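Local coordinates for D-aminopeptidase (PDB 5TZB), which probably cleaves N-terminal beta-amino acid residues from peptides, as a beta-aminopeptidase of the Ntn-hydrolase class and peptidase family S58, at residues 78-90 with 97-109. Numbering follows the deposited sequence.
Sequences HDSPCFAGVHVLN and GLEWIREAGLLTT
A short antiparallel beta ladder, with a helix laid across the strand beyond it, joins Cys82 and Phe83 to Leu106 and Leu107, and illustrates how one strand can hold a neighbour on each side at one end and carry a helix on its face further on. Strand 82-88 pairs along its other side with strand 298-305, part of a sheet in this Ntn-hydrolase fold. The ladder itself is brief: Cys82 N donates to Leu107 O (3.0 Å), and Leu107 N returns a bond to Cys82 O at 2.8 Å. Gly105, with positive phi, takes the chain out of helix 98-104 and presents its carbonyl to Ala84 N; the 2.8 Å bond from Ala84 N to Gly105 O is bent (N-H...O 135°), and the donor sits above the carbonyl plane. The same oxygen lies in plane at the edge of the Phe83 ring. Phe83 and Leu106 run side by side, CD1 of the ring 3.8 Å from Leu106 CD2, while Met328 of a third subunit packs on the phenyl group.

Beyond the ladder, the helix crosses the strand at -110° and fills in from the face bearing Ala84 and Val86. Ile101 lays its two branches on consecutive residues of the strand: CG2, anti to its backbone N, settles on Gly85 CA at 3.7 Å, and CD1 reaches the methyl of Ala84, which also touches Leu107 CB. Val86 divides its methyls, CG1 meeting Leu98 CD2 and Ile101 CG2, and CG2 resting against Arg102 CG and over the rim of one face of the guanidinium. Arg102 extends past Val88 toward its principal polar partner, Glu99 of the second subunit, so this corner adjoins a subunit interface. Beside the Ile101 contact, water 3 donates to both strand and helix, its oxygen 2.9 Å from each of Ala84 O and Ile101 O.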
ATOM      1  N   HIS C  78      22.253 -11.884   9.743  1.00 22.37           N
ATOM      2  CA  HIS C  78      22.875 -10.625   9.364  1.00 23.29           C
ATOM      3  C   HIS C  78      23.852 -10.826   8.202  1.00 22.67           C
ATOM      4  O   HIS C  78      23.942  -9.982   7.313  1.00 21.62           O
ATOM      5  CB  HIS C  78      23.603  -9.969  10.553  1.00 26.01           C
ATOM      6  CG  HIS C  78      24.261  -8.664  10.197  1.00 27.56           C
ATOM      7  ND1 HIS C  78      23.571  -7.469  10.142  1.00 27.13           N
ATOM      8  CD2 HIS C  78      25.536  -8.380   9.830  1.00 27.43           C
ATOM      9  CE1 HIS C  78      24.397  -6.503   9.771  1.00 27.43           C
ATOM     10  NE2 HIS C  78      25.594  -7.029   9.576  1.00 27.80           N
ATOM     11  N   ASP C  79      24.573 -11.945   8.203  1.00 23.35           N
ATOM     12  CA  ASP C  79      25.627 -12.154   7.198  1.00 24.96           C
ATOM     13  C   ASP C  79      25.110 -12.690   5.884  1.00 24.19           C
ATOM     14  O   ASP C  79      25.795 -12.615   4.865  1.00 24.67           O
ATOM     15  CB  ASP C  79      26.704 -13.096   7.728  1.00 26.57           C
ATOM     16  CG  ASP C  79      27.458 -12.507   8.885  1.00 28.30           C
ATOM     17  OD1 ASP C  79      27.603 -11.265   8.921  1.00 29.37           O
ATOM     18  OD2 ASP C  79      27.903 -13.281   9.756  1.00 29.72           O
ATOM     19  N   SER C  80      23.892 -13.216   5.902  1.00 22.47           N
ATOM     20  CA  SER C  80      23.286 -13.733   4.693  1.00 21.90           C
ATOM     21  C   SER C  80      21.812 -13.344   4.602  1.00 19.12           C
ATOM     22  O   SER C  80      20.931 -14.164   4.857  1.00 17.19           O
ATOM     23  CB  SER C  80      23.434 -15.252   4.629  1.00 24.97           C
ATOM     24  OG  SER C  80      23.036 -15.731   3.349  1.00 27.45           O
ATOM     25  N   PRO C  81      21.547 -12.090   4.216  1.00 18.70           N
ATOM     26  CA  PRO C  81      20.180 -11.575   4.125  1.00 17.93           C
ATOM     27  C   PRO C  81      19.294 -12.394   3.200  1.00 17.34           C
ATOM     28  O   PRO C  81      19.786 -12.951   2.222  1.00 17.10           O
ATOM     29  CB  PRO C  81      20.382 -10.161   3.548  1.00 17.75           C
ATOM     30  CG  PRO C  81      21.768  -9.798   3.925  1.00 18.22           C
ATOM     31  CD  PRO C  81      22.539 -11.072   3.829  1.00 19.05           C
ATOM     32  N   CYS C  82      17.997 -12.447   3.500  1.00 17.29           N
ATOM     33  CA  CYS C  82      17.026 -13.088   2.621  1.00 15.56           C
ATOM     34  C   CYS C  82      16.085 -12.048   2.053  1.00 14.79           C
ATOM     35  O   CYS C  82      15.645 -11.139   2.759  1.00 15.19           O
ATOM     36  CB  CYS C  82      16.201 -14.148   3.363  1.00 16.23           C
ATOM     37  SG  CYS C  82      17.120 -15.547   4.001  1.00 18.56           S
ATOM     38  N   PHE C  83      15.752 -12.186   0.779  1.00 13.87           N
ATOM     39  CA  PHE C  83      14.654 -11.417   0.236  1.00 13.90           C
ATOM     40  C   PHE C  83      13.363 -11.807   0.990  1.00 14.23           C
ATOM     41  O   PHE C  83      13.187 -12.957   1.416  1.00 13.20           O
ATOM     42  CB  PHE C  83      14.521 -11.645  -1.264  1.00 13.28           C
ATOM     43  CG  PHE C  83      15.576 -10.928  -2.090  1.00 13.92           C
ATOM     44  CD1 PHE C  83      16.086  -9.699  -1.682  1.00 12.76           C
ATOM     45  CD2 PHE C  83      16.042 -11.483  -3.286  1.00 13.91           C
ATOM     46  CE1 PHE C  83      17.049  -9.020  -2.458  1.00 14.06           C
ATOM     47  CE2 PHE C  83      17.011 -10.822  -4.065  1.00 13.46           C
ATOM     48  CZ  PHE C  83      17.511  -9.590  -3.655  1.00 12.85           C
ATOM     49  N   ALA C  84      12.490 -10.833   1.206  1.00 14.53           N
ATOM     50  CA  ALA C  84      11.292 -11.082   1.995  1.00 13.07           C
ATOM     51  C   ALA C  84      10.210 -10.069   1.672  1.00 14.09           C
ATOM     52  O   ALA C  84      10.473  -9.042   1.054  1.00 12.70           O
ATOM     53  CB  ALA C  84      11.621 -11.066   3.485  1.00 10.81           C
ATOM     54  N   GLY C  85       8.985 -10.368   2.098  1.00 13.85           N
ATOM     55  CA  GLY C  85       7.877  -9.467   1.881  1.00 13.21           C
ATOM     56  C   GLY C  85       6.819  -9.734   2.936  1.00 13.92           C
ATOM     57  O   GLY C  85       6.813 -10.803   3.567  1.00 13.49           O
ATOM     58  N   VAL C  86       5.916  -8.775   3.126  1.00 14.02           N
ATOM     59  CA  VAL C  86       4.845  -8.935   4.105  1.00 14.69           C
ATOM     60  C   VAL C  86       3.490  -8.693   3.481  1.00 13.94           C
ATOM     61  O   VAL C  86       3.368  -7.916   2.526  1.00 13.50           O
ATOM     62  CB  VAL C  86       5.007  -7.982   5.297  1.00 15.96           C
ATOM     63  CG1 VAL C  86       6.247  -8.324   6.078  1.00 16.51           C
ATOM     64  CG2 VAL C  86       5.050  -6.523   4.833  1.00 16.02           C
ATOM     65  N   HIS C  87       2.467  -9.362   4.015  1.00 13.54           N
ATOM     66  CA  HIS C  87       1.103  -8.997   3.685  1.00 13.57           C
ATOM     67  C   HIS C  87       0.219  -8.950   4.927  1.00 14.22           C
ATOM     68  O   HIS C  87       0.263  -9.848   5.775  1.00 14.74           O
ATOM     69  CB  HIS C  87       0.458  -9.953   2.667  1.00 12.80           C
ATOM     70  CG  HIS C  87      -0.961  -9.580   2.377  1.00 13.73           C
ATOM     71  ND1 HIS C  87      -1.299  -8.628   1.434  1.00 15.53           N
ATOM     72  CD2 HIS C  87      -2.123  -9.938   2.977  1.00 13.01           C
ATOM     73  CE1 HIS C  87      -2.608  -8.449   1.441  1.00 15.56           C
ATOM     74  NE2 HIS C  87      -3.134  -9.232   2.369  1.00 10.87           N
ATOM     75  N   VAL C  88      -0.607  -7.912   5.009  1.00 14.20           N
ATOM     76  CA  VAL C  88      -1.511  -7.778   6.139  1.00 15.79           C
ATOM     77  C   VAL C  88      -2.969  -7.912   5.708  1.00 13.46           C
ATOM     78  O   VAL C  88      -3.500  -7.064   4.998  1.00 12.78           O
ATOM     79  CB  VAL C  88      -1.330  -6.422   6.869  1.00 16.76           C
ATOM     80  CG1 VAL C  88      -2.355  -6.323   7.989  1.00 17.13           C
ATOM     81  CG2 VAL C  88       0.076  -6.297   7.414  1.00 15.57           C
ATOM     82  N   LEU C  89      -3.597  -9.010   6.120  1.00 13.11           N
ATOM     83  CA  LEU C  89      -5.017  -9.222   5.899  1.00 13.00           C
ATOM     84  C   LEU C  89      -5.826  -8.370   6.875  1.00 13.58           C
ATOM     85  O   LEU C  89      -6.876  -7.851   6.519  1.00 13.90           O
ATOM     86  CB  LEU C  89      -5.374 -10.719   6.052  1.00 11.84           C
ATOM     87  CG  LEU C  89      -6.833 -11.178   6.170  1.00 16.40           C
ATOM     88  CD1 LEU C  89      -7.733 -10.674   5.031  1.00 16.64           C
ATOM     89  CD2 LEU C  89      -6.860 -12.721   6.224  1.00 15.16           C
ATOM     90  N   ASN C  90      -5.358  -8.277   8.117  1.00 14.63           N
ATOM     91  CA  ASN C  90      -6.041  -7.479   9.142  1.00 15.39           C
ATOM     92  C   ASN C  90      -5.076  -7.053  10.239  1.00 16.45           C
ATOM     93  O   ASN C  90      -4.713  -7.863  11.097  1.00 17.12           O
ATOM     94  CB  ASN C  90      -7.189  -8.279   9.749  1.00 15.36           C
ATOM     95  CG  ASN C  90      -8.196  -7.401  10.489  1.00 15.01           C
ATOM     96  OD1 ASN C  90      -9.043  -6.756   9.864  1.00 14.29           O
ATOM     97  ND2 ASN C  90      -8.129  -7.400  11.821  1.00 14.01           N
ATOM     98  N   GLY C  97      10.244  -4.478  12.933  1.00 12.67           N
ATOM     99  CA  GLY C  97      11.100  -4.820  11.801  1.00 15.92           C
ATOM    100  C   GLY C  97      10.428  -4.885  10.442  1.00 16.58           C
ATOM    101  O   GLY C  97      11.067  -5.208   9.439  1.00 16.48           O
ATOM    102  N   LEU C  98       9.140  -4.556  10.369  1.00 17.52           N
ATOM    103  CA  LEU C  98       8.438  -4.738   9.102  1.00 16.05           C
ATOM    104  C   LEU C  98       8.648  -3.614   8.093  1.00 13.64           C
ATOM    105  O   LEU C  98       8.484  -3.829   6.888  1.00 12.76           O
ATOM    106  CB  LEU C  98       6.937  -4.917   9.335  1.00 17.42           C
ATOM    107  CG  LEU C  98       6.487  -6.170  10.094  1.00 19.21           C
ATOM    108  CD1 LEU C  98       4.990  -6.372   9.925  1.00 19.35           C
ATOM    109  CD2 LEU C  98       7.257  -7.392   9.650  1.00 19.60           C
ATOM    110  N   GLU C  99       8.990  -2.414   8.548  1.00 13.28           N
ATOM    111  CA  GLU C  99       9.074  -1.305   7.591  1.00 13.33           C
ATOM    112  C   GLU C  99      10.198  -1.463   6.570  1.00 12.60           C
ATOM    113  O   GLU C  99      10.012  -1.122   5.397  1.00 12.14           O
ATOM    114  CB  GLU C  99       9.216   0.039   8.314  1.00 12.67           C
ATOM    115  CG  GLU C  99       7.995   0.382   9.174  1.00 12.36           C
ATOM    116  CD  GLU C  99       6.655   0.331   8.418  1.00 13.34           C
ATOM    117  OE1 GLU C  99       6.575   0.619   7.188  1.00 11.32           O
ATOM    118  OE2 GLU C  99       5.651   0.013   9.085  1.00 15.52           O
ATOM    119  N   TRP C 100      11.347  -1.983   6.992  1.00 14.00           N
ATOM    120  CA  TRP C 100      12.444  -2.194   6.041  1.00 14.42           C
ATOM    121  C   TRP C 100      12.151  -3.390   5.145  1.00 14.79           C
ATOM    122  O   TRP C 100      12.602  -3.429   4.015  1.00 15.39           O
ATOM    123  CB  TRP C 100      13.772  -2.387   6.767  1.00 14.20           C
ATOM    124  CG  TRP C 100      15.012  -2.427   5.852  1.00 14.78           C
ATOM    125  CD1 TRP C 100      15.970  -3.408   5.822  1.00 14.87           C
ATOM    126  CD2 TRP C 100      15.432  -1.435   4.887  1.00 14.59           C
ATOM    127  NE1 TRP C 100      16.949  -3.093   4.899  1.00 14.66           N
ATOM    128  CE2 TRP C 100      16.642  -1.892   4.312  1.00 14.79           C
ATOM    129  CE3 TRP C 100      14.895  -0.221   4.442  1.00 14.03           C
ATOM    130  CZ2 TRP C 100      17.336  -1.160   3.330  1.00 14.33           C
ATOM    131  CZ3 TRP C 100      15.580   0.500   3.456  1.00 14.53           C
ATOM    132  CH2 TRP C 100      16.786   0.021   2.912  1.00 14.24           C
ATOM    133  N   ILE C 101      11.377  -4.357   5.638  1.00 15.88           N
ATOM    134  CA  ILE C 101      10.921  -5.436   4.760  1.00 16.06           C
ATOM    135  C   ILE C 101      10.020  -4.885   3.654  1.00 15.19           C
ATOM    136  O   ILE C 101      10.149  -5.284   2.496  1.00 16.54           O
ATOM    137  CB  ILE C 101      10.169  -6.536   5.527  1.00 17.64           C
ATOM    138  CG1 ILE C 101      11.065  -7.160   6.592  1.00 19.35           C
ATOM    139  CG2 ILE C 101       9.690  -7.620   4.568  1.00 16.51           C
ATOM    140  CD1 ILE C 101      12.070  -8.116   6.035  1.00 21.04           C
ATOM    141  N   ARG C 102       9.100  -3.984   3.999  1.00 13.38           N
ATOM    142  CA  ARG C 102       8.277  -3.313   2.980  1.00 11.71           C
ATOM    143  C   ARG C 102       9.140  -2.534   1.997  1.00 11.68           C
ATOM    144  O   ARG C 102       8.944  -2.600   0.773  1.00 10.69           O
ATOM    145  CB  ARG C 102       7.271  -2.334   3.619  1.00 11.79           C
ATOM    146  CG  ARG C 102       6.050  -2.959   4.236  1.00 12.91           C
ATOM    147  CD  ARG C 102       5.075  -1.885   4.693  1.00 12.92           C
ATOM    148  NE  ARG C 102       3.768  -2.443   5.063  1.00 13.00           N
ATOM    149  CZ  ARG C 102       3.389  -2.766   6.298  1.00 13.94           C
ATOM    150  NH1 ARG C 102       4.205  -2.592   7.338  1.00 13.60           N
ATOM    151  NH2 ARG C 102       2.179  -3.270   6.498  1.00 13.72           N
ATOM    152  N   GLU C 103      10.091  -1.787   2.543  1.00 10.71           N
ATOM    153  CA  GLU C 103      10.887  -0.858   1.741  1.00 12.48           C
ATOM    154  C   GLU C 103      11.902  -1.593   0.847  1.00 14.20           C
ATOM    155  O   GLU C 103      11.924  -1.400  -0.378  1.00 15.38           O
ATOM    156  CB  GLU C 103      11.599   0.138   2.660  1.00 12.22           C
ATOM    157  CG  GLU C 103      12.387   1.224   1.935  1.00 13.66           C
ATOM    158  CD  GLU C 103      11.517   2.259   1.231  1.00 13.52           C
ATOM    159  OE1 GLU C 103      10.491   2.746   1.799  1.00 13.58           O
ATOM    160  OE2 GLU C 103      11.875   2.608   0.096  1.00 14.10           O
ATOM    161  N   ALA C 104      12.711  -2.457   1.450  1.00 15.19           N
ATOM    162  CA  ALA C 104      13.823  -3.051   0.707  1.00 15.97           C
ATOM    163  C   ALA C 104      13.755  -4.571   0.590  1.00 14.65           C
ATOM    164  O   ALA C 104      14.616  -5.183  -0.045  1.00 15.30           O
ATOM    165  CB  ALA C 104      15.127  -2.644   1.337  1.00 15.82           C
ATOM    166  N   GLY C 105      12.769  -5.181   1.240  1.00 13.68           N
ATOM    167  CA  GLY C 105      12.580  -6.618   1.163  1.00 13.82           C
ATOM    168  C   GLY C 105      13.765  -7.440   1.651  1.00 14.72           C
ATOM    169  O   GLY C 105      14.069  -8.494   1.083  1.00 15.25           O
ATOM    170  N   LEU C 106      14.410  -6.988   2.722  1.00 14.39           N
ATOM    171  CA  LEU C 106      15.577  -7.695   3.247  1.00 14.73           C
ATOM    172  C   LEU C 106      15.391  -8.109   4.705  1.00 15.57           C
ATOM    173  O   LEU C 106      15.367  -7.269   5.608  1.00 15.81           O
ATOM    174  CB  LEU C 106      16.836  -6.828   3.107  1.00 14.17           C
ATOM    175  CG  LEU C 106      17.385  -6.661   1.677  1.00 14.64           C
ATOM    176  CD1 LEU C 106      18.475  -5.561   1.588  1.00 16.04           C
ATOM    177  CD2 LEU C 106      17.917  -7.985   1.158  1.00 13.40           C
ATOM    178  N   LEU C 107      15.281  -9.420   4.917  1.00 15.47           N
ATOM    179  CA  LEU C 107      15.256 -10.017   6.239  1.00 15.29           C
ATOM    180  C   LEU C 107      16.699 -10.227   6.666  1.00 17.11           C
ATOM    181  O   LEU C 107      17.453 -10.940   5.988  1.00 18.27           O
ATOM    182  CB  LEU C 107      14.472 -11.348   6.216  1.00 15.73           C
ATOM    183  CG  LEU C 107      14.382 -12.199   7.487  1.00 16.57           C
ATOM    184  CD1 LEU C 107      13.557 -11.484   8.572  1.00 16.61           C
ATOM    185  CD2 LEU C 107      13.795 -13.600   7.195  1.00 15.47           C
ATOM    186  N   THR C 108      17.094  -9.606   7.777  1.00 17.57           N
ATOM    187  CA  THR C 108      18.497  -9.578   8.169  1.00 18.32           C
ATOM    188  C   THR C 108      18.687 -10.075   9.597  1.00 18.70           C
ATOM    189  O   THR C 108      19.766  -9.920  10.166  1.00 20.33           O
ATOM    190  CB  THR C 108      19.086  -8.136   8.059  1.00 16.00           C
ATOM    191  OG1 THR C 108      18.374  -7.256   8.937  1.00 17.07           O
ATOM    192  CG2 THR C 108      18.982  -7.612   6.638  1.00 14.82           C
ATOM    193  N   THR C 109      17.627 -10.638  10.175  1.00 17.21           N
ATOM    194  CA  THR C 109      17.608 -11.058  11.572  1.00 17.92           C
ATOM    195  C   THR C 109      16.827 -12.356  11.715  1.00 17.85           C
ATOM    196  O   THR C 109      16.172 -12.781  10.771  1.00 17.91           O
ATOM    197  CB  THR C 109      16.937 -10.017  12.491  1.00 17.43           C
ATOM    198  OG1 THR C 109      15.567  -9.847  12.081  1.00 16.99           O
ATOM    199  CG2 THR C 109      17.674  -8.678  12.440  1.00 16.95           C
TER
HETATM  200  O   HOH W   1      20.920  -7.736  11.515  1.00 15.39           O
HETATM  201  O   HOH W   2      18.589 -13.656   6.581  1.00 22.28           O
HETATM  202  O   HOH W   3       9.132  -6.639   0.164  1.00 12.20           O